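PDB 3L9F: transcription regulator PadR N-terminal domain-containing protein from Streptococcus mutans, which probably acts as a dimeric, DNA-binding transcriptional regulator of the PadR family, with a metal-binding site whose role is not established. Local coordinates for residues 158-163 with 190-195. Residues are numbered along the deposited sequence; the frame is centred on the assembly and turned at random.
Sequences EKIKRL and QYKSTK
Tyr191 packs its ring against Lys159 and Leu163 and its CB against Ile160 where two long helices, 142-172 and 178-202, pair as an antiparallel helical hairpin. This hairpin belongs to the C-terminal part of the PadR-type regulator, and its first arm here lies in a predicted coiled coil. The axes of the two segments come within 9.9 Å, with their N-to-C directions 155° apart, leaving room for one layer of side chains; no hydrogen bond joins the two segments.

A tyrosine suits this gap because its flat ring presents a broad apolar surface. Lys159 CB sits over one face in a CH-pi contact, 3.8 Å from the Tyr191 ring centroid and displaced toward the rim. With CG beside the backbone N (chi1 -67°) and the chain extended beyond it, the Lys159 and Tyr191 side chains cross at about a right angle, the Lys159 methylenes running over the ring. Its CD lies 3.7 Å from Tyr191 CE1, so a lysine supplies methylene packing while its ammonium runs on past the interface, making a long, weak ion pair with Glu124 of the second subunit. Leu163 CD2 meets Tyr191 CE2 obliquely at 4.0 Å; this buried leucine also packs on Ile184 and Leu188, continuing the apolar seam along helix 178-202.

Ile160 lies at the root of the tyrosine, CG1 coming within 3.4 Å of Tyr191 CB, a close fit. The isoleucine suits this place because its longer branch can reach across: CG1 stands anti to the carbonyl carbon (chi1 -69°), and the extended second torsion carries CD1 onto the methylenes of Lys192 and Lys195. The bent Lys195 chain turns its NZ to Glu199, keeping the charge paired while CE rests 3.7 Å from Ile160 CD1. The extended Lys192 touches that same methyl through CG, also at 3.7 Å.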
ATOM      1  N   GLU A 158       2.052 -17.190   0.595  1.00 16.70           N
ATOM      2  CA  GLU A 158       1.121 -17.181   1.717  1.00 20.83           C
ATOM      3  C   GLU A 158      -0.141 -16.386   1.378  1.00 22.36           C
ATOM      4  O   GLU A 158      -1.255 -16.805   1.700  1.00 18.92           O
ATOM      5  CB  GLU A 158       1.782 -16.576   2.952  1.00 26.87           C
ATOM      6  CG  GLU A 158       1.392 -17.253   4.267  1.00 38.99           C
ATOM      7  CD  GLU A 158      -0.114 -17.329   4.488  1.00 48.68           C
ATOM      8  OE1 GLU A 158      -0.730 -18.343   4.085  1.00 48.43           O
ATOM      9  OE2 GLU A 158      -0.680 -16.381   5.078  1.00 52.35           O
ATOM     10  N   LYS A 159       0.032 -15.235   0.735  1.00 15.11           N
ATOM     11  CA  LYS A 159      -1.127 -14.405   0.382  1.00 14.92           C
ATOM     12  C   LYS A 159      -1.984 -15.040  -0.710  1.00 12.72           C
ATOM     13  O   LYS A 159      -3.210 -14.974  -0.661  1.00 13.48           O
ATOM     14  CB  LYS A 159      -0.693 -12.995  -0.029  1.00 18.33           C
ATOM     15  CG  LYS A 159      -0.089 -12.207   1.123  1.00 22.42           C
ATOM     16  CD  LYS A 159       0.504 -10.884   0.647  1.00 25.65           C
ATOM     17  CE  LYS A 159       1.140 -10.124   1.798  1.00 22.14           C
ATOM     18  NZ  LYS A 159       1.657  -8.807   1.341  1.00 39.23           N
ATOM     19  N   ILE A 160      -1.337 -15.647  -1.694  1.00 10.90           N
ATOM     20  CA  ILE A 160      -2.054 -16.367  -2.747  1.00 14.82           C
ATOM     21  C   ILE A 160      -2.880 -17.523  -2.180  1.00 13.05           C
ATOM     22  O   ILE A 160      -4.061 -17.705  -2.529  1.00 13.82           O
ATOM     23  CB  ILE A 160      -1.075 -16.923  -3.791  1.00 13.46           C
ATOM     24  CG1 ILE A 160      -0.456 -15.769  -4.599  1.00 15.70           C
ATOM     25  CG2 ILE A 160      -1.784 -17.919  -4.691  1.00 11.27           C
ATOM     26  CD1 ILE A 160       0.700 -16.172  -5.506  1.00 16.42           C
ATOM     27  N   LYS A 161      -2.248 -18.304  -1.319  1.00 13.21           N
ATOM     28  CA  LYS A 161      -2.901 -19.437  -0.655  1.00 16.67           C
ATOM     29  C   LYS A 161      -4.142 -18.985   0.113  1.00 18.91           C
ATOM     30  O   LYS A 161      -5.227 -19.563  -0.023  1.00 17.45           O
ATOM     31  CB  LYS A 161      -1.910 -20.131   0.287  1.00 17.42           C
ATOM     32  CG  LYS A 161      -2.505 -21.271   1.106  1.00 23.30           C
ATOM     33  CD  LYS A 161      -1.452 -21.910   2.014  1.00 29.14           C
ATOM     34  CE  LYS A 161      -2.022 -23.080   2.809  1.00 39.05           C
ATOM     35  NZ  LYS A 161      -3.049 -22.644   3.796  1.00 45.10           N
ATOM     36  N   ARG A 162      -3.978 -17.935   0.909  1.00 13.69           N
ATOM     37  CA  ARG A 162      -5.060 -17.394   1.715  1.00 17.50           C
ATOM     38  C   ARG A 162      -6.197 -16.828   0.863  1.00 16.91           C
ATOM     39  O   ARG A 162      -7.378 -17.095   1.120  1.00 16.72           O
ATOM     40  CB  ARG A 162      -4.513 -16.327   2.670  1.00 22.04           C
ATOM     41  CG  ARG A 162      -5.524 -15.814   3.683  1.00 28.14           C
ATOM     42  CD  ARG A 162      -4.862 -15.567   5.028  1.00 24.94           C
ATOM     43  NE  ARG A 162      -3.586 -14.877   4.864  1.00 40.26           N
ATOM     44  CZ  ARG A 162      -3.465 -13.563   4.711  1.00 36.79           C
ATOM     45  NH1 ARG A 162      -4.550 -12.798   4.708  1.00 29.01           N
ATOM     46  NH2 ARG A 162      -2.264 -13.012   4.555  1.00 33.66           N
ATOM     47  N   LEU A 163      -5.847 -16.050  -0.159  1.00 13.50           N
ATOM     48  CA  LEU A 163      -6.863 -15.466  -1.018  1.00 14.99           C
ATOM     49  C   LEU A 163      -7.563 -16.558  -1.821  1.00 16.63           C
ATOM     50  O   LEU A 163      -8.784 -16.534  -1.990  1.00 15.83           O
ATOM     51  CB  LEU A 163      -6.245 -14.413  -1.935  1.00 12.86           C
ATOM     52  CG  LEU A 163      -7.185 -13.756  -2.924  1.00 10.95           C
ATOM     53  CD1 LEU A 163      -8.412 -13.185  -2.219  1.00 12.53           C
ATOM     54  CD2 LEU A 163      -6.423 -12.664  -3.676  1.00 15.23           C
ATOM     55  N   GLN A 190      -2.114  -9.835  -9.294  1.00 16.94           N
ATOM     56  CA  GLN A 190      -1.099  -8.987  -8.690  1.00 16.85           C
ATOM     57  C   GLN A 190      -0.038  -9.841  -8.010  1.00 18.96           C
ATOM     58  O   GLN A 190       1.165  -9.692  -8.251  1.00 16.09           O
ATOM     59  CB  GLN A 190      -1.770  -8.077  -7.663  1.00 18.81           C
ATOM     60  CG  GLN A 190      -0.960  -6.886  -7.257  1.00 27.85           C
ATOM     61  CD  GLN A 190      -1.854  -5.772  -6.773  1.00 32.13           C
ATOM     62  OE1 GLN A 190      -2.752  -5.992  -5.956  1.00 32.68           O
ATOM     63  NE2 GLN A 190      -1.633  -4.572  -7.289  1.00 28.16           N
ATOM     64  N   TYR A 191      -0.489 -10.752  -7.157  1.00 14.04           N
ATOM     65  CA  TYR A 191       0.433 -11.594  -6.403  1.00 13.55           C
ATOM     66  C   TYR A 191       1.247 -12.494  -7.317  1.00 13.91           C
ATOM     67  O   TYR A 191       2.461 -12.626  -7.163  1.00 14.03           O
ATOM     68  CB  TYR A 191      -0.343 -12.470  -5.424  1.00 13.91           C
ATOM     69  CG  TYR A 191      -0.969 -11.713  -4.283  1.00 14.33           C
ATOM     70  CD1 TYR A 191      -0.338 -10.614  -3.733  1.00 18.35           C
ATOM     71  CD2 TYR A 191      -2.182 -12.121  -3.737  1.00 17.15           C
ATOM     72  CE1 TYR A 191      -0.899  -9.926  -2.679  1.00 27.59           C
ATOM     73  CE2 TYR A 191      -2.752 -11.442  -2.683  1.00 19.05           C
ATOM     74  CZ  TYR A 191      -2.105 -10.341  -2.161  1.00 24.40           C
ATOM     75  OH  TYR A 191      -2.659  -9.651  -1.112  1.00 24.59           O
ATOM     76  N   LYS A 192       0.567 -13.123  -8.268  1.00 12.45           N
ATOM     77  CA  LYS A 192       1.235 -14.090  -9.130  1.00 15.28           C
ATOM     78  C   LYS A 192       2.245 -13.448 -10.079  1.00 17.17           C
ATOM     79  O   LYS A 192       3.311 -14.014 -10.333  1.00 14.17           O
ATOM     80  CB  LYS A 192       0.211 -14.913  -9.900  1.00 15.30           C
ATOM     81  CG  LYS A 192      -0.627 -15.810  -8.989  1.00 18.92           C
ATOM     82  CD  LYS A 192      -1.698 -16.557  -9.770  1.00 19.12           C
ATOM     83  CE  LYS A 192      -2.522 -17.445  -8.844  1.00 22.80           C
ATOM     84  NZ  LYS A 192      -3.775 -17.911  -9.500  1.00 23.31           N
ATOM     85  N   SER A 193       1.915 -12.269 -10.596  1.00 15.67           N
ATOM     86  CA  SER A 193       2.794 -11.613 -11.566  1.00 17.55           C
ATOM     87  C   SER A 193       4.100 -11.171 -10.922  1.00 15.61           C
ATOM     88  O   SER A 193       5.173 -11.324 -11.499  1.00 16.11           O
ATOM     89  CB  SER A 193       2.091 -10.425 -12.229  1.00 16.70           C
ATOM     90  OG  SER A 193       1.722  -9.454 -11.264  1.00 18.31           O
ATOM     91  N   THR A 194       4.014 -10.620  -9.718  1.00 13.75           N
ATOM     92  CA  THR A 194       5.207 -10.145  -9.039  1.00 16.07           C
ATOM     93  C   THR A 194       6.024 -11.337  -8.506  1.00 12.49           C
ATOM     94  O   THR A 194       7.254 -11.340  -8.574  1.00 14.89           O
ATOM     95  CB  THR A 194       4.840  -9.173  -7.909  1.00 16.02           C
ATOM     96  OG1 THR A 194       3.911  -9.810  -7.030  1.00 16.92           O
ATOM     97  CG2 THR A 194       4.175  -7.904  -8.495  1.00 14.01           C
ATOM     98  N   LYS A 195       5.342 -12.362  -8.007  1.00 14.55           N
ATOM     99  CA  LYS A 195       6.039 -13.579  -7.576  1.00 16.43           C
ATOM    100  C   LYS A 195       6.839 -14.147  -8.743  1.00 17.08           C
ATOM    101  O   LYS A 195       8.001 -14.547  -8.584  1.00 16.29           O
ATOM    102  CB  LYS A 195       5.050 -14.631  -7.079  1.00 15.31           C
ATOM    103  CG  LYS A 195       5.721 -15.931  -6.644  1.00 19.87           C
ATOM    104  CD  LYS A 195       4.742 -16.870  -5.959  1.00 21.29           C
ATOM    105  CE  LYS A 195       3.789 -17.540  -6.948  1.00 19.72           C
ATOM    106  NZ  LYS A 195       4.407 -18.731  -7.609  1.00 27.38           N
TER